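Local coordinates for protein BauA (Acinetobacter baumannii, PDB 6HCP) that serves as an outer-membrane receptor that takes up iron as ferric preacinetobactin, a siderophore complex, probably by TonB-dependent transport, at residues L231-G235 with E236-V240; I325-S328 with T329-S333; S659-V662 with E663-P666; F356-G359 with S360-H363; D79-E82 with V83-T87. One frame throughout, in Å; residues are numbered along the deposited sequence. Where two conformers were deposited one is given.

Interaction 1: L231-G235 with E236-V240; sequences LDWQG and ENARV
The turn of the beta hairpin joining strand 221-234 to strand 238-252 in the barrel wall is closed by Trp233 against Val240 and by Gly235 against Ala238. Trp233 and Val240 form an antiparallel hydrogen-bonded pair: Trp233 N reaches Val240 O at 2.8 Å and Val240 N returns to Trp233 O at 3.0 Å, both donors lying in the acceptor's carbonyl plane. A third bond, Gly235 N to Ala238 O at 2.7 Å, is more bent, 135° at the hydrogen, as the chain begins to turn. With CG anti to the backbone N (chi1 167°), the Trp233 indole lies over the backbone of the turn, with Gly235 N over the centre of one face. Ala238 O also sits over a face, and the six-membered ring meets Ala238 CB through Trp233 CZ3 at 3.9 Å. Val240 CG2 comes instead at the ring edge, 3.9 Å from Trp233 CE3.

On the other face of the hairpin Gln234 pairs with Arg239. The bent Gln234 chain lays OE1 against the aliphatic part of the arginine, 3.3 Å from Arg239 CG, while Gln234 NE2 donates to Asp232 OD2 at 2.8 Å, so the amide is fixed by its nitrogen. A water in the guanidinium plane accepts from Arg239 NH2 at 3.1 Å and donates to Gly235 O, tying the side chain to the turn backbone. Arg239 also bridges to Asp297 and Glu295 of strand 282-297. Backbone bonds such as Asp232 with Gly203 join the hairpin to strand 202-212, whose Phe202 meets the Trp233 ring, and Asp232 reaches past that strand to Arg195 of strand 184-196.

Interaction 2: I325-S328 with T329-S333; sequences ITSS and TGTLS
Thr326 meets Thr331 and Ser333 across a tight reversal of the chain. From CB, the hydroxyl branch stands between the backbone N and the carbonyl carbon (chi1 62°), which carries Thr326 OG1 onto the carbon atoms of Thr331, 3.3 Å from its CG2 and 3.5 Å from its CB. The methyl branch goes the other way, and Thr326 CG2 ends 4.1 Å from Ser333 CB. Beneath this side chain the backbone is tied: Thr326 N donates to Thr331 O at 2.8 Å, nearly straight at 161°.

One residue earlier, Ile325 and Leu332 form a non-hydrogen-bonded antiparallel pair whose side chains touch at Ile325 CG1 and Leu332 CD1, 3.8 Å apart; Val258 packs on both. One residue later begins a type I turn from Ser327 to Gly330, closed by Gly330 N to Ser327 O at 2.9 Å with the donor well above the carbonyl plane. Gly330 has a positive phi of 110°, which suits a residue without a side chain. In one of the two Ser327 conformers OG also accepts from Thr329 N at 3.1 Å, an ST turn that the other conformer need not keep. Within the turn, Ser328 O accepts from Asn399 ND2 of the second subunit.

The chemistry is that of a hydroxyl-rich turn closed by two backbone bonds and one side-chain bond of its own, and tied to strand 391-394 and the residue after it by Asn394 and by backbone bonds to Thr393 and Ile395. The apolar contact lies at Ile325 and Leu332, the hydroxyls gather round Ser327 and Thr329, and Ser327 N is buried with no partner in the model.

Interaction 3: S659-V662 with E663-P666; sequences STKV and EDHP
Lys661 and Asp664 run side by side and point the same way from the turn, the extended lysine passing with CD 4.0 Å from Asp664 OD1. Their charged ends stay apart, Lys661 NZ to Asp664 OD1 being 4.4 Å, so the attraction is probably a loose one and no salt bridge forms. Lys661 also borders Pro666, its CG 4.1 Å from Pro666 CA.

On the opposite face of the hairpin lie Val662 and His665. The imidazole turns its edge to the turn: Val662 O lies in the ring plane, 3.7 Å from His665 CD2. That carbonyl also accepts from His665 N at 2.9 Å, from above the carbonyl plane, while Val662 N donates to His665 O at 3.0 Å with an angle of 164°. The ring is further placed by His665 ND1 bonding to Asp705 O and by the ring of Tyr704. Val662 faces outward, touching a bound detergent molecule and Ile572 of the third subunit.

Glu663 and Asp664, both with positive phi (59° and 73°), form the corners of a type I' turn. Such a turn is the classic link of a beta hairpin with a two-residue loop, here joining strands 645-662 and 665-674 of the barrel.

Interaction 4: F356-G359 with S360-H363; sequences FETG and SVKH
Phe356 O receives His363 N at 2.7 Å, the shortest hydrogen bond between the two strands here; the donor lies nearly in line with the carbonyl bond, though the N-H itself is somewhat bent away. The same residues are paired again through Phe356 N and His363 O at 3.1 Å, and their side chains stack on one face of the hairpin. A chi1 of 62° swings the Phe356 ring over the neighbouring strand. It lies nearly parallel to the imidazole, planes at 17° and centroids 4.3 Å apart, in an offset stack; Phe356 CE1 to His363 CG is as short as 3.2 Å. His363 CB meanwhile lies over the centre of the phenyl face, 3.5 Å from the centroid, a CH-pi contact.

The imidazole is held at both nitrogens. His363 NE2 pairs with Thr358 OG1 at 2.9 Å, the hydroxyl coming near the ring plane, and ND1 is bonded to Asp427, so the ring's rotation is fixed.

On the other face Glu357 and Lys362 run alongside each other, Glu357 OE2 4.0 Å from Lys362 CG. Their charges do not meet, and the lysine has a weak, long ion pair with Asp434. Thr358 and Val361 close the end by two backbone bonds around a type II' turn with Gly359, phi 58°, at its first corner. This is a beta hairpin with a two-residue loop, joining strands 331-358 and 361-381 of the barrel wall.

Interaction 5: D79-E82 with V83-T87; sequences DITE and VIAAT
Ile80 O is gripped by two backbone donors, Ile84 N at 3.0 Å and Val83 N at 2.9 Å. The first comes nearly along the C=O axis, as in an alpha-helical turn; the second arrives from well above the carbonyl plane with a bent angle of 138°. Next in the turn, Ala85 N donates to Thr81 O at 2.9 Å. Side chains follow the same spacing: Ile80 CG2 touches Ile84 CG2 at 4.1 Å, and Thr81 CG2 meets Ala85 CB at 4.1 Å. A chi1 of 67° turns Ile84 CG1 back toward the preceding turn, where it rests 3.5 Å from Ile80 O, probably covering part of the acceptor.

The second shell sets up the start of the turn. Asp79 bends its carboxylate back, so that Asp79 OD1 accepts from Glu82 N at 3.0 Å, a capping bond for a backbone N-H in the first turn. Thr81 OG1 is held by Glu102. Glu82 OE1 is bonded separately to Lys78 N.

Outward from these, the short helix 81-84 lies within the plug. Ile80 and Ile84 cover strand 159-165, Ile84 and Val83 pack on strand 135-142, and Val83 and Ala86 face helix 69-75. Across from the plug, Ala85 O takes a hydrogen bond from Lys610 NZ of the barrel strand 599-618.

Overall arrangement
Four of the contacts mark reversals in the barrel and one lies in the plug it encloses. Interactions 2 and 4 stand at the two ends of the long strand 331-358, their centres 69 Å apart on opposite sides of the chain's centre. Interactions 1, 3 and 4 are short hairpin ends; the centres of interactions 1 and 4 are 29 Å apart, those of interactions 1 and 3 34 Å. Short turns of this kind usually face the periplasm in the family, whereas interaction 2 belongs to a longer loop region, consistent with the outer side. Interaction 5 has its centre about 9 Å from that of the chain and 29 to 41 Å from the centres of the others. Detergent lies beside interaction 3.

Interaction 1: L231-G235 with E236-V240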
loop_
_atom_site.group_PDB
_atom_site.type_symbol
_atom_site.label_atom_id
_atom_site.label_comp_id
_atom_site.label_asym_id
_atom_site.label_seq_id
_atom_site.Cartn_x
_atom_site.Cartn_y
_atom_site.Cartn_z
ATOM N N LEU A 231 27.692 -32.423 -12.709
ATOM C CA LEU A 231 28.657 -33.489 -12.371
ATOM C C LEU A 231 30.058 -33.003 -12.715
ATOM O O LEU A 231 30.268 -32.384 -13.749
ATOM C CB LEU A 231 28.354 -34.764 -13.157
ATOM C CG LEU A 231 26.898 -35.209 -13.178
ATOM C CD1 LEU A 231 26.701 -36.359 -14.153
ATOM C CD2 LEU A 231 26.430 -35.596 -11.786
ATOM N N ASP A 232 31.035 -33.377 -11.895
ATOM C CA ASP A 232 32.394 -33.061 -12.212
ATOM C C ASP A 232 33.331 -34.173 -11.719
ATOM O O ASP A 232 33.026 -34.907 -10.762
ATOM C CB ASP A 232 32.819 -31.722 -11.621
ATOM C CG ASP A 232 33.076 -31.769 -10.122
ATOM O OD1 ASP A 232 32.088 -31.731 -9.379
ATOM O OD2 ASP A 232 34.261 -31.637 -9.724
ATOM N N TRP A 233 34.462 -34.284 -12.415
ATOM C CA TRP A 233 35.593 -35.137 -12.023
ATOM C C TRP A 233 36.879 -34.318 -12.110
ATOM O O TRP A 233 37.168 -33.708 -13.142
ATOM C CB TRP A 233 35.656 -36.396 -12.895
ATOM C CG TRP A 233 36.949 -37.137 -12.744
ATOM C CD1 TRP A 233 37.350 -37.860 -11.658
ATOM C CD2 TRP A 233 38.067 -37.133 -13.653
ATOM N NE1 TRP A 233 38.629 -38.317 -11.833
ATOM C CE2 TRP A 233 39.089 -37.905 -13.054
ATOM C CE3 TRP A 233 38.299 -36.586 -14.921
ATOM C CZ2 TRP A 233 40.322 -38.120 -13.668
ATOM C CZ3 TRP A 233 39.512 -36.818 -15.538
ATOM C CH2 TRP A 233 40.511 -37.570 -14.915
ATOM N N GLN A 234 37.587 -34.218 -10.985
ATOM C CA GLN A 234 38.856 -33.521 -10.912
ATOM C C GLN A 234 39.978 -34.564 -10.847
ATOM O O GLN A 234 40.125 -35.249 -9.842
ATOM C CB GLN A 234 38.958 -32.624 -9.681
ATOM C CG GLN A 234 37.784 -31.681 -9.497
ATOM C CD GLN A 234 37.610 -30.745 -10.670
ATOM O OE1 GLN A 234 38.546 -30.084 -11.122
ATOM N NE2 GLN A 234 36.401 -30.729 -11.200
ATOM N N GLY A 235 40.729 -34.697 -11.943
ATOM C CA GLY A 235 41.909 -35.548 -12.002
ATOM C C GLY A 235 43.166 -34.745 -11.746
ATOM O O GLY A 235 43.106 -33.530 -11.533
ATOM N N GLU A 236 44.318 -35.418 -11.800
ATOM C CA GLU A 236 45.593 -34.773 -11.526
ATOM C C GLU A 236 45.919 -33.768 -12.634
ATOM O O GLU A 236 46.329 -32.639 -12.361
ATOM C CB GLU A 236 46.705 -35.817 -11.425
ATOM C CG GLU A 236 48.000 -35.248 -10.884
ATOM C CD GLU A 236 49.101 -36.280 -10.709
ATOM O OE1 GLU A 236 48.773 -37.486 -10.636
ATOM O OE2 GLU A 236 50.279 -35.877 -10.664
ATOM N N ASN A 237 45.763 -34.207 -13.885
ATOM C CA ASN A 237 46.149 -33.406 -15.050
ATOM C C ASN A 237 44.964 -33.232 -16.012
ATOM O O ASN A 237 45.141 -32.781 -17.133
ATOM C CB ASN A 237 47.329 -34.042 -15.787
ATOM C CG ASN A 237 48.584 -34.045 -14.945
ATOM O OD1 ASN A 237 49.150 -35.104 -14.687
ATOM N ND2 ASN A 237 48.917 -32.897 -14.375
ATOM N N ALA A 238 43.771 -33.647 -15.586
ATOM C CA ALA A 238 42.589 -33.625 -16.426
ATOM C C ALA A 238 41.356 -33.353 -15.552
ATOM O O ALA A 238 41.348 -33.672 -14.351
ATOM C CB ALA A 238 42.465 -34.925 -17.181
ATOM N N ARG A 239 40.315 -32.787 -16.171
ATOM C CA ARG A 239 39.052 -32.433 -15.484
ATOM C C ARG A 239 37.898 -32.587 -16.478
ATOM O O ARG A 239 38.066 -32.328 -17.675
ATOM C CB ARG A 239 39.124 -30.997 -14.967
ATOM C CG ARG A 239 40.210 -30.765 -13.932
ATOM C CD ARG A 239 40.534 -29.296 -13.777
ATOM N NE ARG A 239 41.114 -28.762 -14.988
ATOM C CZ ARG A 239 42.382 -28.916 -15.348
ATOM N NH1 ARG A 239 42.826 -28.316 -16.436
ATOM N NH2 ARG A 239 43.209 -29.625 -14.598
ATOM N N VAL A 240 36.754 -33.073 -15.994
ATOM C CA VAL A 240 35.543 -33.185 -16.807
ATOM C C VAL A 240 34.363 -32.595 -16.024
ATOM O O VAL A 240 34.260 -32.795 -14.819
ATOM C CB VAL A 240 35.245 -34.632 -17.210
ATOM C CG1 VAL A 240 33.940 -34.738 -17.972
ATOM C CG2 VAL A 240 36.398 -35.217 -18.018
HETATM O O HOH W 1 42.593 -31.081 -11.981
#

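Interaction 2: I325-S328 with T329-S333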
loop_
_atom_site.group_PDB
_atom_site.type_symbol
_atom_site.label_atom_id
_atom_site.label_comp_id
_atom_site.label_asym_id
_atom_site.label_seq_id
_atom_site.Cartn_x
_atom_site.Cartn_y
_atom_site.Cartn_z
ATOM N N ILE A 325 -4.488 0.062 -30.523
ATOM C CA ILE A 325 -5.319 1.100 -29.920
ATOM C C ILE A 325 -5.846 2.014 -31.032
ATOM O O ILE A 325 -5.073 2.717 -31.706
ATOM C CB ILE A 325 -4.552 1.894 -28.850
ATOM C CG1 ILE A 325 -4.089 0.993 -27.706
ATOM C CG2 ILE A 325 -5.383 3.081 -28.343
ATOM C CD1 ILE A 325 -3.213 1.689 -26.689
ATOM N N THR A 326 -7.164 1.985 -31.239
ATOM C CA THR A 326 -7.776 2.642 -32.388
ATOM C C THR A 326 -8.535 3.912 -32.007
ATOM O O THR A 326 -8.991 4.613 -32.896
ATOM C CB THR A 326 -8.720 1.707 -33.143
ATOM O OG1 THR A 326 -9.774 1.326 -32.261
ATOM C CG2 THR A 326 -8.006 0.478 -33.663
ATOM N N SER A 327 -8.615 4.231 -30.710
ATOM C CA SER A 327 -9.223 5.509 -30.285
ATOM C C SER A 327 -8.573 6.011 -28.996
ATOM O O SER A 327 -8.166 5.222 -28.147
ATOM C CB SER A 327 -10.731 5.385 -30.124
ATOM O OG SER A 327 -11.277 6.595 -29.601
ATOM N N SER A 328 -8.612 7.330 -28.796
ATOM C CA SER A 328 -8.189 7.927 -27.537
ATOM C C SER A 328 -9.161 7.575 -26.404
ATOM O O SER A 328 -8.835 7.750 -25.225
ATOM C CB SER A 328 -8.055 9.424 -27.687
ATOM O OG SER A 328 -9.309 9.996 -28.019
ATOM N N THR A 329 -10.325 7.009 -26.731
ATOM C CA THR A 329 -11.232 6.531 -25.681
ATOM C C THR A 329 -10.729 5.203 -25.098
ATOM O O THR A 329 -11.303 4.700 -24.128
ATOM C CB THR A 329 -12.670 6.345 -26.189
ATOM O OG1 THR A 329 -12.662 5.319 -27.188
ATOM C CG2 THR A 329 -13.279 7.609 -26.753
ATOM N N GLY A 330 -9.792 4.546 -25.791
ATOM C CA GLY A 330 -9.202 3.303 -25.317
ATOM C C GLY A 330 -9.611 2.072 -26.113
ATOM O O GLY A 330 -9.222 0.962 -25.760
ATOM N N THR A 331 -10.329 2.259 -27.223
ATOM C CA THR A 331 -10.739 1.135 -28.065
ATOM C C THR A 331 -9.503 0.340 -28.527
ATOM O O THR A 331 -8.517 0.913 -28.983
ATOM C CB THR A 331 -11.570 1.608 -29.265
ATOM O OG1 THR A 331 -12.637 2.423 -28.764
ATOM C CG2 THR A 331 -12.114 0.437 -30.062
ATOM N N LEU A 332 -9.582 -0.978 -28.380
ATOM C CA LEU A 332 -8.516 -1.916 -28.721
ATOM C C LEU A 332 -9.065 -2.977 -29.679
ATOM O O LEU A 332 -10.101 -3.571 -29.436
ATOM C CB LEU A 332 -7.968 -2.569 -27.451
ATOM C CG LEU A 332 -6.715 -3.424 -27.632
ATOM C CD1 LEU A 332 -5.511 -2.544 -27.904
ATOM C CD2 LEU A 332 -6.460 -4.306 -26.422
ATOM N N SER A 333 -8.354 -3.179 -30.788
ATOM C CA SER A 333 -8.684 -4.183 -31.789
ATOM C C SER A 333 -7.556 -5.215 -31.820
ATOM O O SER A 333 -6.414 -4.868 -32.141
ATOM C CB SER A 333 -8.877 -3.527 -33.148
ATOM O OG SER A 333 -9.173 -4.502 -34.130
#

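Interaction 3: S659-V662 with E663-P666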
loop_
_atom_site.group_PDB
_atom_site.type_symbol
_atom_site.label_atom_id
_atom_site.label_comp_id
_atom_site.label_asym_id
_atom_site.label_seq_id
_atom_site.Cartn_x
_atom_site.Cartn_y
_atom_site.Cartn_z
ATOM N N SER A 659 18.424 -13.800 8.728
ATOM C CA SER A 659 19.222 -15.024 8.703
ATOM C C SER A 659 19.586 -15.430 10.136
ATOM O O SER A 659 20.082 -14.611 10.906
ATOM C CB SER A 659 20.452 -14.853 7.855
ATOM O OG SER A 659 21.355 -13.939 8.457
ATOM N N THR A 660 19.282 -16.681 10.476
ATOM C CA THR A 660 19.469 -17.199 11.828
ATOM C C THR A 660 19.738 -18.703 11.746
ATOM O O THR A 660 19.943 -19.239 10.655
ATOM C CB THR A 660 18.257 -16.830 12.696
ATOM O OG1 THR A 660 18.569 -17.113 14.058
ATOM C CG2 THR A 660 16.994 -17.559 12.300
ATOM N N LYS A 661 19.743 -19.375 12.907
ATOM C CA LYS A 661 19.772 -20.827 12.977
ATOM C C LYS A 661 18.667 -21.328 13.908
ATOM O O LYS A 661 18.273 -20.646 14.834
ATOM C CB LYS A 661 21.129 -21.321 13.477
ATOM C CG LYS A 661 22.289 -20.974 12.563
ATOM C CD LYS A 661 23.623 -21.431 13.096
ATOM C CE LYS A 661 24.788 -20.822 12.347
ATOM N NZ LYS A 661 26.055 -21.518 12.669
ATOM N N VAL A 662 18.092 -22.469 13.541
ATOM C CA VAL A 662 17.142 -23.188 14.360
ATOM C C VAL A 662 17.739 -24.565 14.644
ATOM O O VAL A 662 17.955 -25.355 13.707
ATOM C CB VAL A 662 15.777 -23.312 13.668
ATOM C CG1 VAL A 662 14.806 -24.116 14.504
ATOM C CG2 VAL A 662 15.194 -21.952 13.322
ATOM N N GLU A 663 18.145 -24.775 15.902
ATOM C CA GLU A 663 18.825 -25.996 16.332
ATOM C C GLU A 663 20.106 -26.177 15.513
ATOM O O GLU A 663 20.386 -27.271 15.028
ATOM C CB GLU A 663 17.927 -27.226 16.168
ATOM C CG GLU A 663 16.502 -27.032 16.666
ATOM C CD GLU A 663 16.266 -27.220 18.160
ATOM O OE1 GLU A 663 17.254 -27.475 18.891
ATOM O OE2 GLU A 663 15.101 -27.047 18.598
ATOM N N ASP A 664 20.796 -25.061 15.263
ATOM C CA ASP A 664 22.054 -25.038 14.520
ATOM C C ASP A 664 21.849 -25.268 13.006
ATOM O O ASP A 664 22.820 -25.307 12.270
ATOM C CB ASP A 664 23.040 -26.065 15.086
ATOM C CG ASP A 664 24.456 -25.525 15.175
ATOM O OD1 ASP A 664 24.612 -24.382 15.644
ATOM O OD2 ASP A 664 25.378 -26.212 14.698
ATOM N N HIS A 665 20.604 -25.367 12.522
ATOM C CA HIS A 665 20.359 -25.385 11.051
ATOM C C HIS A 665 20.156 -23.965 10.510
ATOM O O HIS A 665 19.240 -23.261 10.939
ATOM C CB HIS A 665 19.168 -26.282 10.732
ATOM C CG HIS A 665 19.417 -27.727 10.994
ATOM N ND1 HIS A 665 19.741 -28.613 9.985
ATOM C CD2 HIS A 665 19.388 -28.445 12.139
ATOM C CE1 HIS A 665 19.895 -29.820 10.500
ATOM N NE2 HIS A 665 19.668 -29.744 11.816
ATOM N N PRO A 666 20.979 -23.502 9.539
ATOM C CA PRO A 666 20.780 -22.186 8.927
ATOM C C PRO A 666 19.374 -22.054 8.325
ATOM O O PRO A 666 18.887 -22.970 7.671
ATOM C CB PRO A 666 21.874 -22.086 7.847
ATOM C CG PRO A 666 22.964 -23.039 8.346
ATOM C CD PRO A 666 22.220 -24.146 9.074
#

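Interaction 4: F356-G359 with S360-H363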
loop_
_atom_site.group_PDB
_atom_site.type_symbol
_atom_site.label_atom_id
_atom_site.label_comp_id
_atom_site.label_asym_id
_atom_site.label_seq_id
_atom_site.Cartn_x
_atom_site.Cartn_y
_atom_site.Cartn_z
ATOM N N PHE A 356 54.286 -18.657 -22.950
ATOM C CA PHE A 356 55.710 -18.585 -23.237
ATOM C C PHE A 356 56.165 -17.168 -22.915
ATOM O O PHE A 356 55.340 -16.296 -22.623
ATOM C CB PHE A 356 56.012 -18.986 -24.689
ATOM C CG PHE A 356 55.387 -18.096 -25.739
ATOM C CD1 PHE A 356 56.039 -16.969 -26.202
ATOM C CD2 PHE A 356 54.169 -18.435 -26.314
ATOM C CE1 PHE A 356 55.442 -16.139 -27.138
ATOM C CE2 PHE A 356 53.605 -17.647 -27.305
ATOM C CZ PHE A 356 54.226 -16.483 -27.692
ATOM N N GLU A 357 57.489 -16.958 -22.896
ATOM C CA GLU A 357 58.068 -15.685 -22.585
ATOM C C GLU A 357 59.069 -15.302 -23.674
ATOM O O GLU A 357 59.726 -16.154 -24.234
ATOM C CB GLU A 357 58.768 -15.719 -21.219
ATOM C CG GLU A 357 57.898 -16.330 -20.146
ATOM C CD GLU A 357 58.371 -16.117 -18.720
ATOM O OE1 GLU A 357 59.453 -15.534 -18.534
ATOM O OE2 GLU A 357 57.616 -16.490 -17.801
ATOM N N THR A 358 59.066 -14.017 -24.029
ATOM C CA THR A 358 60.039 -13.434 -24.926
ATOM C C THR A 358 60.735 -12.298 -24.184
ATOM O O THR A 358 60.156 -11.216 -23.999
ATOM C CB THR A 358 59.390 -12.947 -26.236
ATOM O OG1 THR A 358 58.439 -11.922 -25.940
ATOM C CG2 THR A 358 58.722 -14.070 -26.999
ATOM N N GLY A 359 61.951 -12.573 -23.696
ATOM C CA GLY A 359 62.622 -11.658 -22.787
ATOM C C GLY A 359 61.778 -11.413 -21.548
ATOM O O GLY A 359 61.284 -12.355 -20.951
ATOM N N SER A 360 61.499 -10.143 -21.260
ATOM C CA SER A 360 60.732 -9.755 -20.072
ATOM C C SER A 360 59.216 -9.676 -20.356
ATOM O O SER A 360 58.452 -9.133 -19.531
ATOM C CB SER A 360 61.222 -8.434 -19.567
ATOM O OG SER A 360 60.894 -7.391 -20.482
ATOM N N VAL A 361 58.784 -10.178 -21.523
ATOM C CA VAL A 361 57.363 -10.124 -21.936
ATOM C C VAL A 361 56.757 -11.524 -21.843
ATOM O O VAL A 361 57.290 -12.461 -22.395
ATOM C CB VAL A 361 57.215 -9.548 -23.354
ATOM C CG1 VAL A 361 55.754 -9.498 -23.787
ATOM C CG2 VAL A 361 57.859 -8.180 -23.454
ATOM N N LYS A 362 55.681 -11.660 -21.058
ATOM C CA LYS A 362 54.993 -12.907 -20.890
ATOM C C LYS A 362 53.821 -12.977 -21.888
ATOM O O LYS A 362 53.102 -12.004 -22.078
ATOM C CB LYS A 362 54.463 -13.027 -19.459
ATOM C CG LYS A 362 55.534 -13.153 -18.384
ATOM C CD LYS A 362 54.953 -13.281 -16.989
ATOM C CE LYS A 362 56.021 -13.310 -15.916
ATOM N NZ LYS A 362 55.545 -12.691 -14.656
ATOM N N HIS A 363 53.621 -14.161 -22.453
ATOM C CA HIS A 363 52.584 -14.431 -23.449
ATOM C C HIS A 363 51.634 -15.491 -22.904
ATOM O O HIS A 363 52.060 -16.550 -22.416
ATOM C CB HIS A 363 53.200 -14.884 -24.782
ATOM C CG HIS A 363 54.033 -13.854 -25.466
ATOM N ND1 HIS A 363 53.643 -13.292 -26.666
ATOM C CD2 HIS A 363 55.266 -13.352 -25.188
ATOM C CE1 HIS A 363 54.583 -12.458 -27.082
ATOM N NE2 HIS A 363 55.552 -12.407 -26.141
#

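Interaction 5: D79-E82 with V83-T87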
loop_
_atom_site.group_PDB
_atom_site.type_symbol
_atom_site.label_atom_id
_atom_site.label_comp_id
_atom_site.label_asym_id
_atom_site.label_seq_id
_atom_site.Cartn_x
_atom_site.Cartn_y
_atom_site.Cartn_z
ATOM N N ASP A 79 13.972 -14.780 -13.102
ATOM C CA ASP A 79 14.537 -14.878 -14.443
ATOM C C ASP A 79 15.835 -14.071 -14.484
ATOM O O ASP A 79 16.258 -13.519 -13.477
ATOM C CB ASP A 79 13.517 -14.457 -15.507
ATOM C CG ASP A 79 13.098 -12.995 -15.469
ATOM O OD1 ASP A 79 13.850 -12.185 -14.914
ATOM O OD2 ASP A 79 11.981 -12.694 -15.948
ATOM N N ILE A 80 16.553 -14.139 -15.613
ATOM C CA ILE A 80 17.875 -13.563 -15.686
ATOM C C ILE A 80 17.790 -12.034 -15.626
ATOM O O ILE A 80 18.637 -11.392 -15.017
ATOM C CB ILE A 80 18.616 -14.053 -16.943
ATOM C CG1 ILE A 80 18.833 -15.567 -16.887
ATOM C CG2 ILE A 80 19.920 -13.297 -17.085
ATOM C CD1 ILE A 80 19.533 -16.043 -15.626
ATOM N N THR A 81 16.713 -11.474 -16.191
ATOM C CA THR A 81 16.502 -10.010 -16.184
ATOM C C THR A 81 16.529 -9.477 -14.744
ATOM O O THR A 81 17.109 -8.434 -14.463
ATOM C CB THR A 81 15.170 -9.638 -16.850
ATOM O OG1 THR A 81 15.196 -10.113 -18.198
ATOM C CG2 THR A 81 14.926 -8.145 -16.841
ATOM N N GLU A 82 15.864 -10.204 -13.842
ATOM C CA GLU A 82 15.722 -9.801 -12.433
ATOM C C GLU A 82 17.063 -9.892 -11.705
ATOM O O GLU A 82 17.203 -9.321 -10.630
ATOM C CB GLU A 82 14.673 -10.670 -11.738
ATOM C CG GLU A 82 13.270 -10.325 -12.189
ATOM C CD GLU A 82 12.140 -11.091 -11.524
ATOM O OE1 GLU A 82 12.384 -11.779 -10.512
ATOM O OE2 GLU A 82 11.010 -10.951 -12.001
ATOM N N VAL A 83 18.051 -10.576 -12.302
ATOM C CA VAL A 83 19.397 -10.545 -11.792
ATOM C C VAL A 83 20.169 -9.360 -12.379
ATOM O O VAL A 83 20.858 -8.646 -11.656
ATOM C CB VAL A 83 20.142 -11.868 -12.069
ATOM C CG1 VAL A 83 21.534 -11.828 -11.482
ATOM C CG2 VAL A 83 19.379 -13.078 -11.551
ATOM N N ILE A 84 20.208 -9.257 -13.714
ATOM C CA ILE A 84 21.231 -8.410 -14.354
ATOM C C ILE A 84 20.766 -6.956 -14.521
ATOM O O ILE A 84 21.612 -6.072 -14.704
ATOM C CB ILE A 84 21.697 -9.001 -15.698
ATOM C CG1 ILE A 84 20.581 -8.988 -16.747
ATOM C CG2 ILE A 84 22.272 -10.388 -15.459
ATOM C CD1 ILE A 84 21.041 -9.405 -18.141
ATOM N N ALA A 85 19.459 -6.697 -14.521
ATOM C CA ALA A 85 18.955 -5.357 -14.821
ATOM C C ALA A 85 18.743 -4.532 -13.545
ATOM O O ALA A 85 18.552 -3.334 -13.624
ATOM C CB ALA A 85 17.672 -5.429 -15.618
ATOM N N ALA A 86 18.688 -5.176 -12.384
ATOM C CA ALA A 86 18.182 -4.476 -11.184
ATOM C C ALA A 86 19.072 -3.263 -10.853
ATOM O O ALA A 86 18.573 -2.195 -10.566
ATOM C CB ALA A 86 18.079 -5.441 -10.028
ATOM N N THR A 87 20.394 -3.428 -10.900
ATOM C CA THR A 87 21.308 -2.377 -10.475
ATOM C C THR A 87 22.202 -1.853 -11.603
ATOM O O THR A 87 23.060 -1.012 -11.352
ATOM C CB THR A 87 22.180 -2.853 -9.301
ATOM O OG1 THR A 87 22.900 -4.042 -9.653
ATOM C CG2 THR A 87 21.322 -3.101 -8.081
#